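Local coordinates for protein botulinum neurotoxin type C1 (Clostridium botulinum, PDB 3R4S) that probably recognises gangliosides on nerve cells through its receptor-binding domain, as the cell-entry part of a neurotoxin that also carries a metalloprotease, at residues M264-R269 with I341-Q346; S268-F273 with F392-D397; A318-M323 with D352-Q357. All coordinates share one frame; numbering follows the deposited sequence.

Contact 1. Residues M264-R269 with I341-Q346; sequences MYANSR and IGLREQ. With SLB (N-acetyl-beta-neuraminic acid), chain C; SIA (N-acetyl-alpha-neuraminic acid), chain D.
Arg-269 and Leu-343 join the turn of the β-hairpin 262-275 to strand 338-345 in the β-trefoil receptor-binding domain. The backbone evidence is one hydrogen bond, from Leu-343 N to Arg-269 O (2.8 Å, 154° at the hydrogen), at the point where the two segments come nearest.

The charged interaction lies farther along. Arg-269 CG stands anti to its carbonyl carbon (chi1 -70°), and the extended chain passes its CB, CG and CD by Leu-343 O and delivers the guanidinium to Glu-345. Its NH2 meets Glu-345 OE2 at 2.8 Å in a hydrogen-bonded salt bridge close to the guanidinium plane, on the anti lone pair of the oxygen. With the two flat groups 77° apart, the bridge runs through OE2, not as a paired two-oxygen contact. A water donates to Leu-343 O (3.0 Å) and is only weakly held by Arg-269 NH1.

Apolar packing is slight: Ala-266 CB touches Leu-343 CD1 at 3.8 Å.

Both ends reach sialic acids. On the hairpin the backbone does the gripping. Ala-266 O accepts from O4 of the β-anomer (2.8 Å). Ser-268 N donates to O7 of the same sugar (3.0 Å). Arg-269 N donates to the acetamido O10 of that sugar (2.9 Å). At the other end, Gln-346 OE1 accepts from N5 of the α-anomer at 2.8 Å.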
loop_
_atom_site.group_PDB
_atom_site.type_symbol
_atom_site.label_atom_id
_atom_site.label_comp_id
_atom_site.label_asym_id
_atom_site.label_seq_id
_atom_site.Cartn_x
_atom_site.Cartn_y
_atom_site.Cartn_z
ATOM N N MET A 264 13.820 -11.260 10.091
ATOM C CA MET A 264 14.439 -10.852 11.335
ATOM C C MET A 264 14.697 -12.067 12.223
ATOM O O MET A 264 13.804 -12.887 12.460
ATOM C CB MET A 264 13.539 -9.839 12.045
ATOM C CG MET A 264 14.279 -8.858 12.891
ATOM S SD MET A 264 13.248 -7.506 13.487
ATOM C CE MET A 264 13.810 -6.203 12.386
ATOM N N TYR A 265 15.929 -12.187 12.696
ATOM C CA TYR A 265 16.279 -13.277 13.590
ATOM C C TYR A 265 17.067 -12.725 14.774
ATOM O O TYR A 265 17.225 -11.511 14.907
ATOM C CB TYR A 265 17.076 -14.342 12.844
ATOM C CG TYR A 265 17.101 -15.672 13.554
ATOM C CD1 TYR A 265 15.921 -16.269 13.986
ATOM C CD2 TYR A 265 18.295 -16.331 13.787
ATOM C CE1 TYR A 265 15.934 -17.485 14.637
ATOM C CE2 TYR A 265 18.320 -17.543 14.440
ATOM C CZ TYR A 265 17.134 -18.118 14.863
ATOM O OH TYR A 265 17.154 -19.338 15.514
ATOM N N ALA A 266 17.542 -13.599 15.653
ATOM C CA ALA A 266 18.330 -13.124 16.786
ATOM C C ALA A 266 19.355 -14.141 17.260
ATOM O O ALA A 266 19.168 -15.352 17.143
ATOM C CB ALA A 266 17.433 -12.676 17.939
ATOM N N ASN A 267 20.436 -13.617 17.816
ATOM C CA ASN A 267 21.581 -14.415 18.169
ATOM C C ASN A 267 22.355 -13.738 19.288
ATOM O O ASN A 267 22.987 -12.706 19.078
ATOM C CB ASN A 267 22.463 -14.559 16.943
ATOM C CG ASN A 267 23.196 -15.855 16.921
ATOM O OD1 ASN A 267 24.028 -16.124 17.792
ATOM N ND2 ASN A 267 22.890 -16.685 15.926
ATOM N N SER A 268 22.291 -14.321 20.480
ATOM C CA SER A 268 22.935 -13.747 21.646
ATOM C C SER A 268 22.401 -12.359 21.878
ATOM O O SER A 268 23.152 -11.457 22.213
ATOM C CB SER A 268 24.455 -13.690 21.483
ATOM O OG SER A 268 25.002 -14.988 21.357
ATOM N N ARG A 269 21.094 -12.202 21.688
ATOM C CA ARG A 269 20.413 -10.941 21.942
ATOM C C ARG A 269 20.780 -9.832 20.958
ATOM O O ARG A 269 20.397 -8.672 21.150
ATOM C CB ARG A 269 20.641 -10.476 23.374
ATOM C CG ARG A 269 19.933 -11.333 24.402
ATOM C CD ARG A 269 20.220 -10.816 25.792
ATOM N NE ARG A 269 19.503 -11.581 26.802
ATOM C CZ ARG A 269 19.320 -11.162 28.048
ATOM N NH1 ARG A 269 19.799 -9.980 28.427
ATOM N NH2 ARG A 269 18.651 -11.917 28.910
ATOM N N ILE A 341 21.246 -2.204 17.245
ATOM C CA ILE A 341 19.992 -2.424 17.952
ATOM C C ILE A 341 19.923 -3.896 18.338
ATOM O O ILE A 341 20.074 -4.780 17.497
ATOM C CB ILE A 341 18.763 -2.043 17.100
ATOM C CG1 ILE A 341 18.771 -0.533 16.807
ATOM C CG2 ILE A 341 17.483 -2.461 17.815
ATOM C CD1 ILE A 341 17.698 -0.064 15.818
ATOM N N GLY A 342 19.736 -4.160 19.620
ATOM C CA GLY A 342 19.666 -5.531 20.080
ATOM C C GLY A 342 18.456 -5.727 20.957
ATOM O O GLY A 342 17.502 -4.937 20.898
ATOM N N LEU A 343 18.473 -6.786 21.759
ATOM C CA LEU A 343 17.333 -7.119 22.604
ATOM C C LEU A 343 17.716 -7.202 24.077
ATOM O O LEU A 343 18.731 -7.797 24.435
ATOM C CB LEU A 343 16.701 -8.438 22.153
ATOM C CG LEU A 343 16.267 -8.515 20.687
ATOM C CD1 LEU A 343 16.190 -9.963 20.226
ATOM C CD2 LEU A 343 14.933 -7.812 20.483
ATOM N N ARG A 344 16.888 -6.600 24.923
ATOM C CA ARG A 344 17.099 -6.630 26.364
ATOM C C ARG A 344 15.810 -7.005 27.079
ATOM O O ARG A 344 14.707 -6.721 26.606
ATOM C CB ARG A 344 17.584 -5.278 26.870
ATOM C CG ARG A 344 16.567 -4.168 26.661
ATOM C CD ARG A 344 16.979 -2.889 27.367
ATOM N NE ARG A 344 16.995 -3.055 28.818
ATOM C CZ ARG A 344 17.273 -2.078 29.675
ATOM N NH1 ARG A 344 17.557 -0.859 29.227
ATOM N NH2 ARG A 344 17.262 -2.314 30.980
ATOM N N GLU A 345 15.959 -7.639 28.235
ATOM C CA GLU A 345 14.818 -8.035 29.038
ATOM C C GLU A 345 14.002 -6.827 29.434
ATOM O O GLU A 345 14.553 -5.781 29.777
ATOM C CB GLU A 345 15.283 -8.774 30.297
ATOM C CG GLU A 345 15.833 -10.157 30.029
ATOM C CD GLU A 345 16.251 -10.856 31.305
ATOM O OE1 GLU A 345 15.573 -10.662 32.339
ATOM O OE2 GLU A 345 17.259 -11.590 31.275
ATOM N N GLN A 346 12.685 -6.983 29.396
ATOM C CA GLN A 346 11.780 -5.918 29.800
ATOM C C GLN A 346 11.974 -5.586 31.271
ATOM O O GLN A 346 12.370 -6.441 32.057
ATOM C CB GLN A 346 10.332 -6.326 29.546
ATOM C CG GLN A 346 10.011 -6.539 28.084
ATOM C CD GLN A 346 8.544 -6.821 27.854
ATOM O OE1 GLN A 346 7.792 -7.041 28.803
ATOM N NE2 GLN A 346 8.126 -6.817 26.590
HETATM C C1 SLB C . 19.433 -20.669 18.479
HETATM C C2 SLB C . 18.753 -19.679 19.387
HETATM C C3 SLB C . 18.119 -18.573 18.534
HETATM C C4 SLB C . 17.530 -17.474 19.413
HETATM C C5 SLB C . 18.623 -16.912 20.293
HETATM C C6 SLB C . 19.243 -18.038 21.127
HETATM C C7 SLB C . 20.432 -17.470 21.888
HETATM C C8 SLB C . 20.942 -18.469 22.938
HETATM C C9 SLB C . 22.101 -17.893 23.747
HETATM C C10 SLB C . 18.313 -14.801 21.508
HETATM C C11 SLB C . 17.484 -14.103 22.542
HETATM N N5 SLB C . 17.944 -16.058 21.259
HETATM O O1A SLB C . 20.535 -20.382 17.955
HETATM O O1B SLB C . 18.842 -21.751 18.266
HETATM O O2 SLB C . 17.726 -20.384 20.090
HETATM O O4 SLB C . 16.997 -16.417 18.609
HETATM O O6 SLB C . 19.697 -19.152 20.333
HETATM O O7 SLB C . 21.447 -17.182 20.906
HETATM O O8 SLB C . 19.882 -18.846 23.829
HETATM O O9 SLB C . 23.308 -18.087 23.001
HETATM O O10 SLB C . 19.252 -14.252 20.939
HETATM C C1 SIA D . 4.772 -4.479 27.353
HETATM C C2 SIA D . 4.372 -3.815 28.652
HETATM C C3 SIA D . 3.726 -4.810 29.618
HETATM C C4 SIA D . 4.721 -5.723 30.313
HETATM C C5 SIA D . 5.881 -4.918 30.867
HETATM C C6 SIA D . 6.499 -4.103 29.736
HETATM C C7 SIA D . 7.723 -3.300 30.163
HETATM C C8 SIA D . 8.263 -2.494 28.983
HETATM C C9 SIA D . 9.632 -1.904 29.307
HETATM C C10 SIA D . 7.339 -5.965 32.488
HETATM C C11 SIA D . 8.372 -7.026 32.767
HETATM N N5 SIA D . 6.876 -5.909 31.237
HETATM O O1A SIA D . 5.668 -3.926 26.661
HETATM O O1B SIA D . 4.200 -5.539 27.001
HETATM O O2 SIA D . 3.429 -2.785 28.334
HETATM O O4 SIA D . 4.073 -6.404 31.391
HETATM O O6 SIA D . 5.526 -3.192 29.220
HETATM O O7 SIA D . 7.354 -2.390 31.209
HETATM O O8 SIA D . 8.349 -3.326 27.809
HETATM O O9 SIA D . 10.580 -2.974 29.279
HETATM O O10 SIA D . 6.948 -5.194 33.354
HETATM O O HOH W 1 21.045 -7.596 26.304
#

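Contact 2. Residues S268-F273 with F392-D397; sequences SRQIVF and FRLGGD. With SLB (N-acetyl-beta-neuraminic acid), chain C.
In the β-trefoil domain, the hairpin that forms part of the β-sialic acid pocket meets the loop between strands 381-392 and 401-409, with Ser-268 of the hairpin turn set against Leu-394 and Gly-395. Every second residue, Ser-268, Gln-270 and Val-272, directs its CB to the loop.

The polar evidence is one hydrogen bond. Gly-395 N donates to Ser-268 OG at 2.8 Å, with 160° at the hydrogen. A first torsion that sets OG beside its own backbone N, anti to the carbonyl carbon (chi1 -63°), places it at Gly-395 N. The amide of Ser-268, separately, serves the sugar.

Apolar contact centres on Leu-394. Its CD2 reaches Gln-270 CB at 3.7 Å, and its CD1 lies 3.9 Å from Val-272 CG1, the leucine and valine side chains running antiparallel alongside one another. Gln-270 bends at chi2 and lays its aliphatic part over one face of the Phe-392 ring, with CG 4.2 Å above the ring plane and displaced toward the rim. The amide plane is inclined by only 28° to the ring, a stacked arrangement. Val-405 and Ala-340 pack against both side chains from neighbouring strands.

The loop is shaped by a type I' turn from Leu-394 to Asp-397, in which Asp-397 N bonds back to Leu-394 O at 3.1 Å. Gly-395 and Gly-396 both have positive phi, as the two central residues of a type I' turn do. Asp-397 OD1 also bonds Tyr-403 OH; Leu-394 N donates to this OD1 at 3.1 Å, coming from the anti side and out of the carboxylate plane.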
loop_
_atom_site.group_PDB
_atom_site.type_symbol
_atom_site.label_atom_id
_atom_site.label_comp_id
_atom_site.label_asym_id
_atom_site.label_seq_id
_atom_site.Cartn_x
_atom_site.Cartn_y
_atom_site.Cartn_z
ATOM N N SER A 268 22.291 -14.321 20.480
ATOM C CA SER A 268 22.935 -13.747 21.646
ATOM C C SER A 268 22.401 -12.359 21.878
ATOM O O SER A 268 23.152 -11.457 22.213
ATOM C CB SER A 268 24.455 -13.690 21.483
ATOM O OG SER A 268 25.002 -14.988 21.357
ATOM N N ARG A 269 21.094 -12.202 21.688
ATOM C CA ARG A 269 20.413 -10.941 21.942
ATOM C C ARG A 269 20.780 -9.832 20.958
ATOM O O ARG A 269 20.397 -8.672 21.150
ATOM C CB ARG A 269 20.641 -10.476 23.374
ATOM C CG ARG A 269 19.933 -11.333 24.402
ATOM C CD ARG A 269 20.220 -10.816 25.792
ATOM N NE ARG A 269 19.503 -11.581 26.802
ATOM C CZ ARG A 269 19.320 -11.162 28.048
ATOM N NH1 ARG A 269 19.799 -9.980 28.427
ATOM N NH2 ARG A 269 18.651 -11.917 28.910
ATOM N N GLN A 270 21.524 -10.189 19.916
ATOM C CA GLN A 270 21.754 -9.282 18.804
ATOM C C GLN A 270 20.809 -9.662 17.669
ATOM O O GLN A 270 20.824 -10.800 17.197
ATOM C CB GLN A 270 23.196 -9.356 18.314
ATOM C CG GLN A 270 23.468 -8.484 17.082
ATOM C CD GLN A 270 22.972 -7.054 17.272
ATOM O OE1 GLN A 270 22.166 -6.544 16.484
ATOM N NE2 GLN A 270 23.431 -6.411 18.333
ATOM N N ILE A 271 19.976 -8.719 17.235
ATOM C CA ILE A 271 19.126 -8.964 16.068
ATOM C C ILE A 271 19.983 -9.059 14.824
ATOM O O ILE A 271 20.927 -8.281 14.645
ATOM C CB ILE A 271 18.081 -7.864 15.877
ATOM C CG1 ILE A 271 17.148 -7.829 17.085
ATOM C CG2 ILE A 271 17.294 -8.105 14.591
ATOM C CD1 ILE A 271 16.165 -6.680 17.061
ATOM N N VAL A 272 19.669 -10.035 13.981
ATOM C CA VAL A 272 20.384 -10.222 12.725
ATOM C C VAL A 272 19.384 -10.509 11.617
ATOM O O VAL A 272 18.275 -10.970 11.880
ATOM C CB VAL A 272 21.392 -11.397 12.810
ATOM C CG1 VAL A 272 22.370 -11.169 13.951
ATOM C CG2 VAL A 272 20.656 -12.726 12.995
ATOM N N PHE A 273 19.780 -10.244 10.381
ATOM C CA PHE A 273 18.905 -10.491 9.250
ATOM C C PHE A 273 19.372 -11.694 8.447
ATOM O O PHE A 273 20.514 -11.744 7.991
ATOM C CB PHE A 273 18.810 -9.245 8.363
ATOM C CG PHE A 273 18.084 -8.097 9.011
ATOM C CD1 PHE A 273 16.706 -7.991 8.921
ATOM C CD2 PHE A 273 18.780 -7.131 9.712
ATOM C CE1 PHE A 273 16.032 -6.931 9.524
ATOM C CE2 PHE A 273 18.115 -6.066 10.320
ATOM C CZ PHE A 273 16.741 -5.969 10.225
ATOM N N PHE A 392 30.761 -9.204 14.661
ATOM C CA PHE A 392 30.391 -9.574 16.022
ATOM C C PHE A 392 30.918 -10.968 16.352
ATOM O O PHE A 392 31.279 -11.744 15.464
ATOM C CB PHE A 392 28.865 -9.646 16.193
ATOM C CG PHE A 392 28.139 -8.337 16.021
ATOM C CD1 PHE A 392 27.799 -7.566 17.129
ATOM C CD2 PHE A 392 27.747 -7.907 14.764
ATOM C CE1 PHE A 392 27.102 -6.371 16.975
ATOM C CE2 PHE A 392 27.045 -6.720 14.605
ATOM C CZ PHE A 392 26.725 -5.951 15.702
ATOM N N ARG A 393 30.921 -11.287 17.641
ATOM C CA ARG A 393 31.059 -12.657 18.103
ATOM C C ARG A 393 29.730 -13.020 18.743
ATOM O O ARG A 393 29.411 -12.551 19.832
ATOM C CB ARG A 393 32.176 -12.784 19.143
ATOM C CG ARG A 393 33.569 -12.463 18.623
ATOM C CD ARG A 393 34.644 -12.744 19.695
ATOM N NE ARG A 393 35.982 -12.512 19.156
ATOM C CZ ARG A 393 36.634 -11.359 19.246
ATOM N NH1 ARG A 393 36.081 -10.323 19.866
ATOM N NH2 ARG A 393 37.841 -11.243 18.717
ATOM N N LEU A 394 28.954 -13.851 18.066
ATOM C CA LEU A 394 27.663 -14.268 18.587
ATOM C C LEU A 394 27.596 -15.786 18.674
ATOM O O LEU A 394 28.297 -16.487 17.951
ATOM C CB LEU A 394 26.536 -13.759 17.678
ATOM C CG LEU A 394 26.512 -12.275 17.295
ATOM C CD1 LEU A 394 25.419 -12.008 16.251
ATOM C CD2 LEU A 394 26.318 -11.402 18.526
ATOM N N GLY A 395 26.748 -16.289 19.560
ATOM C CA GLY A 395 26.462 -17.714 19.623
ATOM C C GLY A 395 27.658 -18.653 19.677
ATOM O O GLY A 395 27.718 -19.636 18.939
ATOM N N GLY A 396 28.618 -18.363 20.542
ATOM C CA GLY A 396 29.745 -19.268 20.699
ATOM C C GLY A 396 30.931 -19.047 19.772
ATOM O O GLY A 396 32.009 -19.604 20.014
ATOM N N ASP A 397 30.737 -18.261 18.713
ATOM C CA ASP A 397 31.839 -17.805 17.866
ATOM C C ASP A 397 33.061 -17.466 18.714
ATOM O O ASP A 397 32.969 -16.707 19.684
ATOM C CB ASP A 397 31.471 -16.500 17.140
ATOM C CG ASP A 397 30.479 -16.688 15.994
ATOM O OD1 ASP A 397 29.775 -15.686 15.697
ATOM O OD2 ASP A 397 30.433 -17.789 15.387
HETATM C C1 SLB C . 19.433 -20.669 18.479
HETATM C C2 SLB C . 18.753 -19.679 19.387
HETATM C C3 SLB C . 18.119 -18.573 18.534
HETATM C C4 SLB C . 17.530 -17.474 19.413
HETATM C C5 SLB C . 18.623 -16.912 20.293
HETATM C C6 SLB C . 19.243 -18.038 21.127
HETATM C C7 SLB C . 20.432 -17.470 21.888
HETATM C C8 SLB C . 20.942 -18.469 22.938
HETATM C C9 SLB C . 22.101 -17.893 23.747
HETATM C C10 SLB C . 18.313 -14.801 21.508
HETATM C C11 SLB C . 17.484 -14.103 22.542
HETATM N N5 SLB C . 17.944 -16.058 21.259
HETATM O O1A SLB C . 20.535 -20.382 17.955
HETATM O O1B SLB C . 18.842 -21.751 18.266
HETATM O O2 SLB C . 17.726 -20.384 20.090
HETATM O O4 SLB C . 16.997 -16.417 18.609
HETATM O O6 SLB C . 19.697 -19.152 20.333
HETATM O O7 SLB C . 21.447 -17.182 20.906
HETATM O O8 SLB C . 19.882 -18.846 23.829
HETATM O O9 SLB C . 23.308 -18.087 23.001
HETATM O O10 SLB C . 19.252 -14.252 20.939
#

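Contact 3. Residues A318-M323 with D352-Q357; sequences AYNLFM and DNIIFQ. With SIA (N-acetyl-alpha-neuraminic acid), chain D.
Phe-322 and Asn-353 run alongside each other in the same direction, ring and amide planes 58° apart. The amide comes to the rim of the ring: Asn-353 ND2 sits near the ring plane, 3.6 Å from Phe-322 CD2. Both side chains place CG between their own backbone N and carbonyl carbon (chi1 82° for Phe-322, 64° for Asn-353), which brings them alongside. The amide is fixed by further partners, since OD1 accepts from Arg-344 NH1 and ND2 donates to a water that also bonds Met-323 O.

Next to this pair, Asn-353 O takes the amide of Met-323 at 2.9 Å, in the carbonyl plane, with Phe-322 CA as a secondary C-H donor. Ile-354 supplies the apolar part: its CG2 touches both Phe-322 CB (3.7 Å) and Asn-320 CB (3.6 Å). A second water bridges Leu-321 O and Ile-354 O.

Asn-320 carries the contact to the ligand. Its ND2 donates to O8 of the α-sialic acid at 3.0 Å; O9 lies so near OD1 that the length of that bond is doubtful. The 3-10 turn 352-354 thus backs a strand of the β-trefoil at the glycerol tail of its bound N-acetyl-alpha-neuraminic acid, in the pocket that Tyr-309 and Gln-346 share.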
loop_
_atom_site.group_PDB
_atom_site.type_symbol
_atom_site.label_atom_id
_atom_site.label_comp_id
_atom_site.label_asym_id
_atom_site.label_seq_id
_atom_site.Cartn_x
_atom_site.Cartn_y
_atom_site.Cartn_z
ATOM N N ALA A 318 9.835 -12.179 26.671
ATOM C CA ALA A 318 9.564 -10.924 25.966
ATOM C C ALA A 318 10.687 -9.908 26.169
ATOM O O ALA A 318 11.052 -9.589 27.302
ATOM C CB ALA A 318 8.221 -10.340 26.403
ATOM N N TYR A 319 11.229 -9.411 25.061
ATOM C CA TYR A 319 12.296 -8.414 25.089
ATOM C C TYR A 319 11.845 -7.048 24.554
ATOM O O TYR A 319 10.773 -6.922 23.971
ATOM C CB TYR A 319 13.456 -8.884 24.220
ATOM C CG TYR A 319 14.049 -10.225 24.590
ATOM C CD1 TYR A 319 15.165 -10.311 25.417
ATOM C CD2 TYR A 319 13.512 -11.403 24.089
ATOM C CE1 TYR A 319 15.722 -11.539 25.745
ATOM C CE2 TYR A 319 14.059 -12.632 24.409
ATOM C CZ TYR A 319 15.165 -12.695 25.238
ATOM O OH TYR A 319 15.710 -13.916 25.556
ATOM N N ASN A 320 12.685 -6.037 24.757
ATOM C CA ASN A 320 12.568 -4.760 24.064
ATOM C C ASN A 320 13.723 -4.669 23.084
ATOM O O ASN A 320 14.842 -5.080 23.398
ATOM C CB ASN A 320 12.720 -3.584 25.035
ATOM C CG ASN A 320 11.633 -3.537 26.090
ATOM O OD1 ASN A 320 11.916 -3.339 27.272
ATOM N ND2 ASN A 320 10.383 -3.695 25.669
ATOM N N LEU A 321 13.477 -4.111 21.907
ATOM C CA LEU A 321 14.586 -3.667 21.080
ATOM C C LEU A 321 15.213 -2.499 21.823
ATOM O O LEU A 321 14.511 -1.730 22.490
ATOM C CB LEU A 321 14.095 -3.222 19.696
ATOM C CG LEU A 321 13.934 -4.298 18.627
ATOM C CD1 LEU A 321 12.896 -5.341 19.033
ATOM C CD2 LEU A 321 13.560 -3.655 17.299
ATOM N N PHE A 322 16.530 -2.367 21.738
ATOM C CA PHE A 322 17.187 -1.249 22.399
ATOM C C PHE A 322 18.463 -0.873 21.679
ATOM O O PHE A 322 19.073 -1.697 20.999
ATOM C CB PHE A 322 17.459 -1.538 23.895
ATOM C CG PHE A 322 18.718 -2.359 24.163
ATOM C CD1 PHE A 322 18.797 -3.688 23.771
ATOM C CD2 PHE A 322 19.795 -1.800 24.842
ATOM C CE1 PHE A 322 19.942 -4.441 24.020
ATOM C CE2 PHE A 322 20.942 -2.544 25.106
ATOM C CZ PHE A 322 21.019 -3.864 24.697
ATOM N N MET A 323 18.855 0.386 21.817
ATOM C CA MET A 323 20.097 0.838 21.227
ATOM C C MET A 323 21.235 0.492 22.177
ATOM O O MET A 323 21.304 1.007 23.290
ATOM C CB MET A 323 20.063 2.338 20.965
ATOM C CG MET A 323 21.222 2.803 20.101
ATOM S SD MET A 323 21.353 4.594 19.953
ATOM C CE MET A 323 21.775 5.075 21.622
ATOM N N ASP A 352 15.378 4.720 28.693
ATOM C CA ASP A 352 15.640 5.618 27.582
ATOM C C ASP A 352 16.110 4.896 26.320
ATOM O O ASP A 352 15.735 5.279 25.210
ATOM C CB ASP A 352 16.671 6.685 27.964
ATOM C CG ASP A 352 17.022 7.599 26.784
ATOM O OD1 ASP A 352 16.278 8.578 26.560
ATOM O OD2 ASP A 352 18.023 7.327 26.072
ATOM N N ASN A 353 16.933 3.865 26.483
ATOM C CA ASN A 353 17.543 3.224 25.319
ATOM C C ASN A 353 16.601 2.347 24.497
ATOM O O ASN A 353 17.011 1.785 23.480
ATOM C CB ASN A 353 18.849 2.489 25.667
ATOM C CG ASN A 353 18.647 1.323 26.629
ATOM O OD1 ASN A 353 17.529 0.849 26.831
ATOM N ND2 ASN A 353 19.747 0.854 27.228
ATOM N N ILE A 354 15.339 2.248 24.898
ATOM C CA ILE A 354 14.368 1.546 24.048
ATOM C C ILE A 354 13.422 2.499 23.320
ATOM O O ILE A 354 12.581 2.058 22.526
ATOM C CB ILE A 354 13.498 0.546 24.825
ATOM C CG1 ILE A 354 12.441 1.295 25.644
ATOM C CG2 ILE A 354 14.370 -0.404 25.671
ATOM C CD1 ILE A 354 11.401 0.386 26.251
ATOM N N ILE A 355 13.567 3.796 23.570
ATOM C CA ILE A 355 12.592 4.776 23.083
ATOM C C ILE A 355 12.869 5.285 21.662
ATOM O O ILE A 355 13.982 5.717 21.350
ATOM C CB ILE A 355 12.451 5.966 24.066
ATOM C CG1 ILE A 355 12.087 5.457 25.467
ATOM C CG2 ILE A 355 11.402 6.964 23.572
ATOM C CD1 ILE A 355 11.979 6.564 26.501
ATOM N N PHE A 356 11.850 5.209 20.807
ATOM C CA PHE A 356 11.949 5.693 19.427
ATOM C C PHE A 356 10.786 6.621 19.053
ATOM O O PHE A 356 9.746 6.656 19.741
ATOM C CB PHE A 356 12.022 4.519 18.445
ATOM C CG PHE A 356 13.259 3.677 18.609
ATOM C CD1 PHE A 356 14.427 4.007 17.940
ATOM C CD2 PHE A 356 13.260 2.573 19.459
ATOM C CE1 PHE A 356 15.578 3.247 18.094
ATOM C CE2 PHE A 356 14.402 1.808 19.620
ATOM C CZ PHE A 356 15.568 2.143 18.939
ATOM N N GLN A 357 10.976 7.386 17.976
ATOM C CA GLN A 357 9.898 8.208 17.409
ATOM C C GLN A 357 9.724 7.840 15.943
ATOM O O GLN A 357 10.710 7.713 15.214
ATOM C CB GLN A 357 10.216 9.698 17.530
ATOM C CG GLN A 357 9.095 10.610 16.986
ATOM C CD GLN A 357 9.362 12.099 17.212
ATOM O OE1 GLN A 357 10.318 12.655 16.678
ATOM N NE2 GLN A 357 8.492 12.754 17.984
HETATM C C1 SIA D . 4.772 -4.479 27.353
HETATM C C2 SIA D . 4.372 -3.815 28.652
HETATM C C3 SIA D . 3.726 -4.810 29.618
HETATM C C4 SIA D . 4.721 -5.723 30.313
HETATM C C5 SIA D . 5.881 -4.918 30.867
HETATM C C6 SIA D . 6.499 -4.103 29.736
HETATM C C7 SIA D . 7.723 -3.300 30.163
HETATM C C8 SIA D . 8.263 -2.494 28.983
HETATM C C9 SIA D . 9.632 -1.904 29.307
HETATM C C10 SIA D . 7.339 -5.965 32.488
HETATM C C11 SIA D . 8.372 -7.026 32.767
HETATM N N5 SIA D . 6.876 -5.909 31.237
HETATM O O1A SIA D . 5.668 -3.926 26.661
HETATM O O1B SIA D . 4.200 -5.539 27.001
HETATM O O2 SIA D . 3.429 -2.785 28.334
HETATM O O4 SIA D . 4.073 -6.404 31.391
HETATM O O6 SIA D . 5.526 -3.192 29.220
HETATM O O7 SIA D . 7.354 -2.390 31.209
HETATM O O8 SIA D . 8.349 -3.326 27.809
HETATM O O9 SIA D . 10.580 -2.974 29.279
HETATM O O10 SIA D . 6.948 -5.194 33.354
HETATM O O HOH W 2 12.252 -0.474 21.474
HETATM O O HOH W 3 22.273 1.761 26.138
#

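Contacts 1 and 2 have centres 9 Å apart and share Ser-268 and Arg-269, whose amides both bond the β-sialic acid. Within the hairpin, Tyr-265 N lies 2.8 Å from Val-272 O, a probable hydrogen bond. Contacts 1 and 3 (centres 10 Å apart) are joined by the pairing of strands 317-323 and 338-345, where Asn-320 N probably bonds Arg-344 O at 2.8 Å, and both reach the α-sialic acid, through Gln-346 and Asn-320. Contacts 2 and 3 have centres 18 Å apart but meet at Ile-271 CD1 and Leu-321 CG, 3.6 Å. Strand 338-345, with Leu-343 bonded to the hairpin turn and Gln-346 just past its end, runs from one sialic acid site to the other.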